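PDB 6CIB: YcaO from Methanopyrus kandleri, which probably uses ATP and magnesium to activate peptide backbone amides for thioamidation, the nucleotide being present here as ADP. Local coordinates for residues 50-55 with 59-64; 37-42 with 46-51; 27-32 with 74-79. All blocks are in the same frame, centred on the assembly; numbering follows the deposited sequence.

Interaction 1 (50-55 with 59-64); sequences RRRRSQ and FYHAGK. With ADP (adenosine-5'-diphosphate), chain G.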
loop_
_atom_site.group_PDB
_atom_site.type_symbol
_atom_site.label_atom_id
_atom_site.label_comp_id
_atom_site.label_asym_id
_atom_site.label_seq_id
_atom_site.Cartn_x
_atom_site.Cartn_y
_atom_site.Cartn_z
ATOM N N ARG A 50 15.236 7.668 -2.628
ATOM C CA ARG A 50 15.294 9.087 -2.310
ATOM C C ARG A 50 15.683 9.307 -0.850
ATOM O O ARG A 50 15.153 8.643 0.049
ATOM C CB ARG A 50 13.949 9.756 -2.622
ATOM C CG ARG A 50 13.492 9.625 -4.084
ATOM C CD ARG A 50 14.336 10.491 -5.023
ATOM N NE ARG A 50 13.985 10.320 -6.438
ATOM C CZ ARG A 50 14.491 9.386 -7.248
ATOM N NH1 ARG A 50 15.392 8.518 -6.797
ATOM N NH2 ARG A 50 14.088 9.317 -8.520
ATOM N N ARG A 51 16.627 10.220 -0.634
ATOM C CA ARG A 51 16.913 10.750 0.692
ATOM C C ARG A 51 16.182 12.089 0.803
ATOM O O ARG A 51 16.388 12.993 -0.017
ATOM C CB ARG A 51 18.425 10.902 0.905
ATOM C CG ARG A 51 18.830 11.295 2.324
ATOM C CD ARG A 51 20.325 11.100 2.574
ATOM N NE ARG A 51 21.169 11.977 1.760
ATOM C CZ ARG A 51 21.567 13.201 2.110
ATOM N NH1 ARG A 51 21.216 13.729 3.275
ATOM N NH2 ARG A 51 22.332 13.912 1.286
ATOM N N ARG A 52 15.312 12.181 1.806
ATOM C CA ARG A 52 14.423 13.329 2.015
ATOM C C ARG A 52 14.646 13.967 3.399
ATOM O O ARG A 52 14.774 13.252 4.391
ATOM C CB ARG A 52 12.962 12.870 1.889
ATOM C CG ARG A 52 11.957 13.997 1.748
ATOM C CD ARG A 52 10.515 13.537 1.889
ATOM N NE ARG A 52 9.728 14.627 2.467
ATOM C CZ ARG A 52 9.123 14.593 3.646
ATOM N NH1 ARG A 52 9.150 13.504 4.400
ATOM N NH2 ARG A 52 8.465 15.657 4.066
ATOM N N ARG A 53 14.677 15.302 3.448
ATOM C CA ARG A 53 14.824 16.060 4.699
ATOM C C ARG A 53 13.554 16.815 5.030
ATOM O O ARG A 53 12.973 17.445 4.147
ATOM C CB ARG A 53 15.931 17.111 4.573
ATOM C CG ARG A 53 17.342 16.597 4.694
ATOM C CD ARG A 53 18.241 17.709 5.225
ATOM N NE ARG A 53 19.600 17.646 4.687
ATOM C CZ ARG A 53 20.511 16.718 4.992
ATOM N NH1 ARG A 53 20.231 15.731 5.841
ATOM N NH2 ARG A 53 21.715 16.773 4.433
ATOM N N SER A 54 13.149 16.781 6.301
ATOM C CA SER A 54 12.066 17.647 6.819
ATOM C C SER A 54 12.355 18.048 8.268
ATOM O O SER A 54 13.374 17.636 8.835
ATOM C CB SER A 54 10.704 16.946 6.715
ATOM O OG SER A 54 10.571 15.919 7.691
ATOM N N GLN A 55 11.456 18.818 8.877
ATOM C CA GLN A 55 11.550 19.118 10.318
ATOM C C GLN A 55 11.544 17.840 11.170
ATOM O O GLN A 55 11.956 17.871 12.325
ATOM C CB GLN A 55 10.425 20.057 10.771
ATOM C CG GLN A 55 9.072 19.381 10.879
ATOM C CD GLN A 55 8.071 20.141 11.717
ATOM O OE1 GLN A 55 7.466 21.102 11.253
ATOM N NE2 GLN A 55 7.866 19.690 12.947
ATOM N N PHE A 59 14.933 10.933 5.986
ATOM C CA PHE A 59 14.263 9.683 5.638
ATOM C C PHE A 59 14.700 9.152 4.278
ATOM O O PHE A 59 15.047 9.928 3.378
ATOM C CB PHE A 59 12.736 9.863 5.649
ATOM C CG PHE A 59 12.193 10.440 6.931
ATOM C CD1 PHE A 59 12.017 9.635 8.063
ATOM C CD2 PHE A 59 11.852 11.798 7.011
ATOM C CE1 PHE A 59 11.515 10.172 9.245
ATOM C CE2 PHE A 59 11.348 12.338 8.192
ATOM C CZ PHE A 59 11.179 11.524 9.309
ATOM N N TYR A 60 14.693 7.827 4.155
ATOM C CA TYR A 60 14.820 7.149 2.868
ATOM C C TYR A 60 13.454 6.697 2.371
ATOM O O TYR A 60 12.685 6.092 3.118
ATOM C CB TYR A 60 15.780 5.956 2.951
ATOM C CG TYR A 60 17.230 6.355 3.082
ATOM C CD1 TYR A 60 17.988 6.696 1.954
ATOM C CD2 TYR A 60 17.851 6.404 4.339
ATOM C CE1 TYR A 60 19.319 7.078 2.073
ATOM C CE2 TYR A 60 19.189 6.773 4.468
ATOM C CZ TYR A 60 19.915 7.109 3.338
ATOM O OH TYR A 60 21.237 7.474 3.464
ATOM N N HIS A 61 13.148 7.030 1.120
ATOM C CA HIS A 61 11.927 6.564 0.455
ATOM C C HIS A 61 12.319 5.874 -0.841
ATOM O O HIS A 61 13.346 6.203 -1.447
ATOM C CB HIS A 61 10.959 7.718 0.169
ATOM C CG HIS A 61 10.666 8.577 1.363
ATOM N ND1 HIS A 61 9.947 8.127 2.451
ATOM C CD2 HIS A 61 10.999 9.863 1.637
ATOM C CE1 HIS A 61 9.851 9.098 3.343
ATOM N NE2 HIS A 61 10.477 10.163 2.872
ATOM N N ALA A 62 11.503 4.910 -1.254
ATOM C CA ALA A 62 11.770 4.156 -2.466
ATOM C C ALA A 62 10.591 4.183 -3.425
ATOM O O ALA A 62 9.431 4.322 -3.013
ATOM C CB ALA A 62 12.172 2.724 -2.134
ATOM N N GLY A 63 10.920 4.080 -4.708
ATOM C CA GLY A 63 9.954 3.866 -5.773
ATOM C C GLY A 63 10.448 2.753 -6.664
ATOM O O GLY A 63 11.612 2.339 -6.579
ATOM N N LYS A 64 9.558 2.261 -7.514
ATOM C CA LYS A 64 9.862 1.163 -8.413
ATOM C C LYS A 64 8.820 1.120 -9.502
ATOM O O LYS A 64 7.797 1.809 -9.411
ATOM C CB LYS A 64 9.948 -0.186 -7.659
ATOM C CG LYS A 64 8.630 -0.853 -7.263
ATOM C CD LYS A 64 7.908 -0.111 -6.157
ATOM C CE LYS A 64 6.829 -0.968 -5.514
ATOM N NZ LYS A 64 5.842 -0.086 -4.829
HETATM P PB ADP G . 2.640 1.868 -3.577
HETATM O O1B ADP G . 1.476 2.836 -3.533
HETATM O O2B ADP G . 2.257 0.415 -3.380
HETATM O O3B ADP G . 3.855 2.291 -2.784
HETATM P PA ADP G . 4.023 2.795 -5.955
HETATM O O1A ADP G . 3.679 2.491 -7.388
HETATM O O2A ADP G . 5.443 2.533 -5.528
HETATM O O3A ADP G . 3.028 1.851 -5.141
HETATM O "O5'" ADP G . 3.610 4.319 -5.658
HETATM C "C5'" ADP G . 4.164 5.177 -4.645
HETATM C "C4'" ADP G . 3.340 6.476 -4.577
HETATM O "O4'" ADP G . 3.365 7.140 -5.850
HETATM C "C3'" ADP G . 1.854 6.245 -4.286
HETATM O "O3'" ADP G . 1.309 7.383 -3.588
HETATM C "C2'" ADP G . 1.230 6.162 -5.667
HETATM O "O2'" ADP G . -0.165 6.455 -5.658
HETATM C "C1'" ADP G . 2.053 7.187 -6.441
HETATM N N9 ADP G . 2.174 6.878 -7.883
HETATM C C8 ADP G . 2.774 5.791 -8.403
HETATM N N7 ADP G . 2.711 5.804 -9.754
HETATM C C5 ADP G . 2.082 6.926 -10.119
HETATM C C6 ADP G . 1.696 7.548 -11.408
HETATM N N6 ADP G . 2.000 6.941 -12.579
HETATM N N1 ADP G . 1.034 8.730 -11.358
HETATM C C2 ADP G . 0.727 9.343 -10.189
HETATM N N3 ADP G . 1.056 8.832 -8.981
HETATM C C4 ADP G . 1.725 7.643 -8.885
#
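Arg-52 and His-61 carry much of this contact, one from each strand of an antiparallel beta hairpin. The imidazole of His-61 lies across the Arg-52 chain at a slant. His-61 NE2 lies 3.5 Å from Arg-52 CD. His-61 CD2 is 3.6 Å from Arg-52 CB. Farther out, NE2 meets the edge of the guanidinium, with the two planes 38° apart. Arg-52 reaches this place because its CG stands opposite the backbone N (chi1 -166°). Phe-59, on the same sheet face, approaches the guanidinium obliquely, CD2 being 4.1 Å from Arg-52 NH1. Their planes are nearly parallel, only 12° apart. Ser-54 OG meets the edge of the phenyl ring, 3.7 Å from Phe-59 CE2. The far end of Arg-52 is held by Glu-86, which also bonds Ser-54 OG, and by the carbonyl of Val-32.

Arg-51 and Tyr-60 pair on the other face. The aliphatic part of Arg-51 crosses the phenol end, with CD 3.8 Å from Tyr-60 OH. The Arg-51 guanidinium pairs with Glu-58 and Glu-36. Backbone bonds join Arg-50 to His-61 and Arg-52 to Phe-59 in both directions. Strand 57-64 runs on to the nucleotide, where Lys-64 NZ donates to ADP O2A at 2.7 Å.

The hairpin forms two strands of a three-stranded antiparallel sheet, with strand 34-42 on the other side of strand 45-54. Helix 68-85 packs on the face of Arg-50, Arg-52 and His-61. Helix 241-260 meets Ala-62 and Lys-64.

Interaction 2 (37-42 with 46-51); sequences KFSDRV and PVEIRR. With OXM (oxamic acid), chain I.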
loop_
_atom_site.group_PDB
_atom_site.type_symbol
_atom_site.label_atom_id
_atom_site.label_comp_id
_atom_site.label_asym_id
_atom_site.label_seq_id
_atom_site.Cartn_x
_atom_site.Cartn_y
_atom_site.Cartn_z
ATOM N N LYS A 37 19.372 11.242 -4.718
ATOM C CA LYS A 37 18.699 10.239 -5.544
ATOM C C LYS A 37 19.660 9.111 -5.874
ATOM O O LYS A 37 20.843 9.352 -6.137
ATOM C CB LYS A 37 18.200 10.858 -6.852
ATOM C CG LYS A 37 17.227 12.014 -6.680
ATOM C CD LYS A 37 16.684 12.474 -8.019
ATOM C CE LYS A 37 15.756 13.654 -7.820
ATOM N NZ LYS A 37 15.081 14.046 -9.090
ATOM N N PHE A 38 19.139 7.888 -5.873
ATOM C CA PHE A 38 19.893 6.701 -6.275
ATOM C C PHE A 38 19.068 5.855 -7.245
ATOM O O PHE A 38 17.862 5.690 -7.053
ATOM C CB PHE A 38 20.234 5.830 -5.062
ATOM C CG PHE A 38 21.052 6.526 -4.006
ATOM C CD1 PHE A 38 22.449 6.587 -4.109
ATOM C CD2 PHE A 38 20.429 7.104 -2.895
ATOM C CE1 PHE A 38 23.209 7.220 -3.130
ATOM C CE2 PHE A 38 21.186 7.736 -1.906
ATOM C CZ PHE A 38 22.577 7.786 -2.024
ATOM N N SER A 39 19.734 5.292 -8.245
ATOM C CA SER A 39 19.100 4.355 -9.172
ATOM C C SER A 39 19.661 2.952 -9.042
ATOM O O SER A 39 20.869 2.732 -9.166
ATOM C CB SER A 39 19.245 4.839 -10.618
ATOM O OG SER A 39 18.535 6.043 -10.806
ATOM N N ASP A 40 18.770 2.002 -8.779
ATOM C CA ASP A 40 19.134 0.587 -8.711
ATOM C C ASP A 40 18.413 -0.174 -9.818
ATOM O O ASP A 40 17.477 0.341 -10.422
ATOM C CB ASP A 40 18.768 0.007 -7.331
ATOM C CG ASP A 40 19.732 0.457 -6.216
ATOM O OD1 ASP A 40 20.709 1.184 -6.507
ATOM O OD2 ASP A 40 19.506 0.083 -5.036
ATOM N N ARG A 41 18.861 -1.387 -10.088
ATOM C CA ARG A 41 18.106 -2.314 -10.917
ATOM C C ARG A 41 18.249 -3.693 -10.295
ATOM O O ARG A 41 19.361 -4.212 -10.148
ATOM C CB ARG A 41 18.591 -2.299 -12.376
ATOM C CG ARG A 41 17.550 -2.756 -13.413
ATOM C CD ARG A 41 18.010 -2.570 -14.871
ATOM N NE ARG A 41 19.367 -3.065 -14.997
ATOM C CZ ARG A 41 20.451 -2.341 -15.248
ATOM N NH1 ARG A 41 20.385 -1.041 -15.528
ATOM N NH2 ARG A 41 21.613 -2.962 -15.257
ATOM N N VAL A 42 17.123 -4.277 -9.905
ATOM C CA VAL A 42 17.137 -5.595 -9.277
ATOM C C VAL A 42 16.600 -6.570 -10.311
ATOM O O VAL A 42 15.406 -6.540 -10.648
ATOM C CB VAL A 42 16.343 -5.619 -7.947
ATOM C CG1 VAL A 42 16.309 -7.021 -7.358
ATOM C CG2 VAL A 42 16.955 -4.639 -6.947
ATOM N N PRO A 46 13.769 -1.710 -12.361
ATOM C CA PRO A 46 14.289 -0.425 -11.899
ATOM C C PRO A 46 13.727 -0.074 -10.527
ATOM O O PRO A 46 12.503 -0.140 -10.316
ATOM C CB PRO A 46 13.761 0.582 -12.939
ATOM C CG PRO A 46 13.291 -0.225 -14.087
ATOM C CD PRO A 46 12.901 -1.560 -13.539
ATOM N N VAL A 47 14.625 0.277 -9.609
ATOM C CA VAL A 47 14.252 0.743 -8.270
ATOM C C VAL A 47 14.918 2.108 -8.044
ATOM O O VAL A 47 16.061 2.323 -8.448
ATOM C CB VAL A 47 14.651 -0.268 -7.151
ATOM C CG1 VAL A 47 14.279 0.267 -5.761
ATOM C CG2 VAL A 47 13.986 -1.622 -7.376
ATOM N N GLU A 48 14.190 3.016 -7.399
ATOM C CA GLU A 48 14.658 4.376 -7.152
ATOM C C GLU A 48 14.663 4.675 -5.661
ATOM O O GLU A 48 13.710 4.339 -4.949
ATOM C CB GLU A 48 13.766 5.373 -7.888
ATOM C CG GLU A 48 13.944 5.367 -9.400
ATOM C CD GLU A 48 15.260 5.995 -9.842
ATOM O OE1 GLU A 48 15.640 7.051 -9.301
ATOM O OE2 GLU A 48 15.909 5.436 -10.740
ATOM N N ILE A 49 15.740 5.285 -5.177
ATOM C CA ILE A 49 15.829 5.612 -3.742
ATOM C C ILE A 49 15.976 7.115 -3.589
ATOM O O ILE A 49 16.731 7.750 -4.334
ATOM C CB ILE A 49 16.962 4.838 -3.011
ATOM C CG1 ILE A 49 16.681 3.333 -3.015
ATOM C CG2 ILE A 49 17.115 5.281 -1.553
ATOM C CD1 ILE A 49 17.473 2.590 -4.063
ATOM N N ARG A 50 15.236 7.668 -2.628
ATOM C CA ARG A 50 15.294 9.087 -2.310
ATOM C C ARG A 50 15.683 9.307 -0.850
ATOM O O ARG A 50 15.153 8.643 0.049
ATOM C CB ARG A 50 13.949 9.756 -2.622
ATOM C CG ARG A 50 13.492 9.625 -4.084
ATOM C CD ARG A 50 14.336 10.491 -5.023
ATOM N NE ARG A 50 13.985 10.320 -6.438
ATOM C CZ ARG A 50 14.491 9.386 -7.248
ATOM N NH1 ARG A 50 15.392 8.518 -6.797
ATOM N NH2 ARG A 50 14.088 9.317 -8.520
ATOM N N ARG A 51 16.627 10.220 -0.634
ATOM C CA ARG A 51 16.913 10.750 0.692
ATOM C C ARG A 51 16.182 12.089 0.803
ATOM O O ARG A 51 16.388 12.993 -0.017
ATOM C CB ARG A 51 18.425 10.902 0.905
ATOM C CG ARG A 51 18.830 11.295 2.324
ATOM C CD ARG A 51 20.325 11.100 2.574
ATOM N NE ARG A 51 21.169 11.977 1.760
ATOM C CZ ARG A 51 21.567 13.201 2.110
ATOM N NH1 ARG A 51 21.216 13.729 3.275
ATOM N NH2 ARG A 51 22.332 13.912 1.286
HETATM C C1 OXM I . 18.580 1.528 -17.947
HETATM N N1 OXM I . 19.645 0.735 -18.016
HETATM O O1 OXM I . 18.193 2.192 -18.909
HETATM C C2 OXM I . 17.856 1.598 -16.676
HETATM O O2 OXM I . 17.069 2.550 -16.477
HETATM O O3 OXM I . 18.044 0.701 -15.821
#
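Phe-38 and Ile-49 face each other as a hydrogen-bonded pair of this antiparallel hairpin. Their CB atoms are 4.0 Å apart. The ring meets the isoleucine at a slant, Phe-38 CD2 being 4.0 Å from Ile-49 CG2. Asp-40 comes to the same isoleucine from further along the strand, its OD2 3.4 Å from Ile-49 CD1. The carboxylate itself is held by Arg-261 and Ser-257. Asp-40 also pairs with Val-47 through two backbone bonds.

The other face is polar. Ser-39 OG donates to the syn side of Glu-48 OE2 at 2.7 Å. Glu-48 bends at chi2 (-72°), and its OE1 accepts from both Arg-50 NH1 and Arg-50 NH2, each 2.9 Å from OE1. Lys-37 CG rests on one face of that guanidinium, 3.5 Å above its plane, while Lys-37 NZ goes to Glu-29. At the hairpin end, Arg-41 NH1 binds OXM O3.

The face of Phe-38, Val-47 and Ile-49 is apolar apart from Asp-40, whose charge is met by Arg-261. The face of Lys-37, Glu-48 and Arg-50 is a charge network. Glu-48 OE2 also pairs with Arg-68. The carboxylates of Glu-48 and Glu-29 probably offset the closeness of Lys-37 and Arg-50.

Interaction 3 (27-32 with 74-79); sequences ELERKV and SAAMEC. With ADP (adenosine-5'-diphosphate), chain G.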
loop_
_atom_site.group_PDB
_atom_site.type_symbol
_atom_site.label_atom_id
_atom_site.label_comp_id
_atom_site.label_asym_id
_atom_site.label_seq_id
_atom_site.Cartn_x
_atom_site.Cartn_y
_atom_site.Cartn_z
ATOM N N GLU A 27 8.778 21.000 -10.025
ATOM C CA GLU A 27 9.901 20.926 -9.079
ATOM C C GLU A 27 9.494 20.285 -7.744
ATOM O O GLU A 27 9.954 20.696 -6.664
ATOM C CB GLU A 27 10.532 22.314 -8.886
ATOM C CG GLU A 27 11.069 22.925 -10.178
ATOM C CD GLU A 27 11.866 24.209 -9.974
ATOM O OE1 GLU A 27 12.260 24.521 -8.832
ATOM O OE2 GLU A 27 12.117 24.910 -10.978
ATOM N N LEU A 28 8.636 19.266 -7.837
ATOM C CA LEU A 28 8.029 18.634 -6.658
ATOM C C LEU A 28 9.048 18.030 -5.700
ATOM O O LEU A 28 8.905 18.180 -4.480
ATOM C CB LEU A 28 6.974 17.583 -7.057
ATOM C CG LEU A 28 5.759 18.047 -7.870
ATOM C CD1 LEU A 28 4.898 16.842 -8.218
ATOM C CD2 LEU A 28 4.926 19.109 -7.155
ATOM N N GLU A 29 10.078 17.381 -6.249
ATOM C CA GLU A 29 11.080 16.693 -5.429
ATOM C C GLU A 29 11.879 17.662 -4.563
ATOM O O GLU A 29 11.994 17.452 -3.344
ATOM C CB GLU A 29 11.973 15.776 -6.281
ATOM C CG GLU A 29 11.190 14.582 -6.828
ATOM C CD GLU A 29 12.049 13.407 -7.256
ATOM O OE1 GLU A 29 12.490 13.383 -8.417
ATOM O OE2 GLU A 29 12.244 12.475 -6.450
ATOM N N ARG A 30 12.372 18.739 -5.184
ATOM C CA ARG A 30 13.033 19.831 -4.456
ATOM C C ARG A 30 12.111 20.423 -3.385
ATOM O O ARG A 30 12.530 20.587 -2.235
ATOM C CB ARG A 30 13.526 20.931 -5.414
ATOM C CG ARG A 30 14.350 22.033 -4.734
ATOM C CD ARG A 30 14.636 23.238 -5.635
ATOM N NE ARG A 30 13.443 23.857 -6.239
ATOM C CZ ARG A 30 12.573 24.652 -5.612
ATOM N NH1 ARG A 30 12.715 24.952 -4.324
ATOM N NH2 ARG A 30 11.538 25.144 -6.279
ATOM N N LYS A 31 10.861 20.707 -3.759
ATOM C CA LYS A 31 9.901 21.380 -2.878
ATOM C C LYS A 31 9.540 20.561 -1.656
ATOM O O LYS A 31 9.153 21.113 -0.619
ATOM C CB LYS A 31 8.635 21.758 -3.646
ATOM C CG LYS A 31 8.779 23.020 -4.489
ATOM C CD LYS A 31 7.560 23.233 -5.371
ATOM C CE LYS A 31 7.689 24.490 -6.220
ATOM N NZ LYS A 31 6.819 24.433 -7.437
ATOM N N VAL A 32 9.713 19.248 -1.790
ATOM C CA VAL A 32 9.338 18.253 -0.799
ATOM C C VAL A 32 10.561 17.755 0.001
ATOM O O VAL A 32 10.450 16.890 0.880
ATOM C CB VAL A 32 8.521 17.163 -1.536
ATOM C CG1 VAL A 32 9.111 15.765 -1.460
ATOM C CG2 VAL A 32 7.046 17.264 -1.182
ATOM N N SER A 74 7.128 6.967 -9.288
ATOM C CA SER A 74 6.807 6.285 -8.026
ATOM C C SER A 74 7.622 6.856 -6.853
ATOM O O SER A 74 7.059 7.161 -5.798
ATOM C CB SER A 74 7.057 4.779 -8.196
ATOM O OG SER A 74 7.078 4.100 -6.966
ATOM N N ALA A 75 8.937 7.007 -7.046
ATOM C CA ALA A 75 9.808 7.562 -6.001
ATOM C C ALA A 75 9.436 9.005 -5.654
ATOM O O ALA A 75 9.351 9.345 -4.472
ATOM C CB ALA A 75 11.280 7.456 -6.383
ATOM N N ALA A 76 9.205 9.832 -6.676
ATOM C CA ALA A 76 8.799 11.226 -6.488
ATOM C C ALA A 76 7.486 11.374 -5.706
ATOM O O ALA A 76 7.409 12.158 -4.753
ATOM C CB ALA A 76 8.704 11.945 -7.831
HETATM N N MSE A 77 6.466 10.620 -6.107
HETATM C CA MSE A 77 5.138 10.730 -5.510
HETATM C C MSE A 77 5.087 10.148 -4.112
HETATM O O MSE A 77 4.310 10.612 -3.281
HETATM C CB MSE A 77 4.098 10.148 -6.467
HETATM C CG MSE A 77 4.039 10.880 -7.810
HETATM SE SE MSE A 77 3.342 12.712 -7.560
HETATM C CE MSE A 77 1.449 12.163 -7.674
ATOM N N GLU A 78 5.940 9.158 -3.841
ATOM C CA GLU A 78 6.166 8.634 -2.494
ATOM C C GLU A 78 6.658 9.750 -1.564
ATOM O O GLU A 78 6.128 9.920 -0.460
ATOM C CB GLU A 78 7.170 7.475 -2.542
ATOM C CG GLU A 78 7.554 6.864 -1.197
ATOM C CD GLU A 78 6.567 5.832 -0.688
ATOM O OE1 GLU A 78 6.078 5.006 -1.489
ATOM O OE2 GLU A 78 6.297 5.833 0.530
ATOM N N CYS A 79 7.664 10.505 -2.015
ATOM C CA CYS A 79 8.141 11.681 -1.280
ATOM C C CYS A 79 7.037 12.713 -1.046
ATOM O O CYS A 79 6.940 13.264 0.048
ATOM C CB CYS A 79 9.342 12.316 -1.986
ATOM S SG CYS A 79 10.770 11.229 -1.998
HETATM P PB ADP G . 2.640 1.868 -3.577
HETATM O O1B ADP G . 1.476 2.836 -3.533
HETATM O O2B ADP G . 2.257 0.415 -3.380
HETATM O O3B ADP G . 3.855 2.291 -2.784
HETATM P PA ADP G . 4.023 2.795 -5.955
HETATM O O1A ADP G . 3.679 2.491 -7.388
HETATM O O2A ADP G . 5.443 2.533 -5.528
HETATM O O3A ADP G . 3.028 1.851 -5.141
HETATM O "O5'" ADP G . 3.610 4.319 -5.658
HETATM C "C5'" ADP G . 4.164 5.177 -4.645
HETATM C "C4'" ADP G . 3.340 6.476 -4.577
HETATM O "O4'" ADP G . 3.365 7.140 -5.850
HETATM C "C3'" ADP G . 1.854 6.245 -4.286
HETATM O "O3'" ADP G . 1.309 7.383 -3.588
HETATM C "C2'" ADP G . 1.230 6.162 -5.667
HETATM O "O2'" ADP G . -0.165 6.455 -5.658
HETATM C "C1'" ADP G . 2.053 7.187 -6.441
HETATM N N9 ADP G . 2.174 6.878 -7.883
HETATM C C8 ADP G . 2.774 5.791 -8.403
HETATM N N7 ADP G . 2.711 5.804 -9.754
HETATM C C5 ADP G . 2.082 6.926 -10.119
HETATM C C6 ADP G . 1.696 7.548 -11.408
HETATM N N6 ADP G . 2.000 6.941 -12.579
HETATM N N1 ADP G . 1.034 8.730 -11.358
HETATM C C2 ADP G . 0.727 9.343 -10.189
HETATM N N3 ADP G . 1.056 8.832 -8.981
HETATM C C4 ADP G . 1.725 7.643 -8.885
#
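Glu-29 CA lies 6.0 Å from Ala-76 CA, and Val-32 CA 6.7 Å from Cys-79 CA, where helix 28-31 and the residue after it meet helix 68-85. This is helix-to-helix packing in the nucleotide-binding part of the YcaO fold.

The extended side chain of Glu-29 lies over the methyl of Ala-76, with CD 3.7 Å from Ala-76 CB. Its carboxylate turns to two bases of the sheet: OE1 pairs with Lys-37 and OE2 with Arg-50. With an alanine here the carboxylate is gone, which would probably leave Lys-37 without this partner and Arg-50 with Glu-48 alone of the two acids, and uncover the Ala-76 methyl. Leu-28 CD1 is 4.5 Å from SE of Met-77, a selenomethionine, beside Ile-23 and Val-344.

The same helix also serves the ligand. Met-77 CB lies 3.2 Å from ADP O4', and its CE comes close to the adenine. Ser-74 OG donates to ADP O2A at 2.7 Å. No hydrogen bond joins the two segments. Packing is tight at Val-32, where CG1 is 3.5 Å from Cys-79 CB.

From the N terminus, the chain passes helix 16-25 and enters helix 28-31, half of interaction 3. It enters strand 34-42 and turns back along strand 45-54, so interaction 2 closes a short hairpin. A second turn into strand 57-64 gives interaction 1, another short hairpin. The two hairpins follow one another and share Arg-50 and Arg-51. Helix 68-85 then returns to helix 28-31, and interaction 3 closes a loop of 41 residues that holds both hairpins. No contacts cross. The three-stranded sheet is tied to both helices: Glu-29 of helix 28-31 pairs with residues of two of the strands, and Glu-48 packs on Ala-75 of helix 68-85. Interactions 1 and 3 both reach ADP.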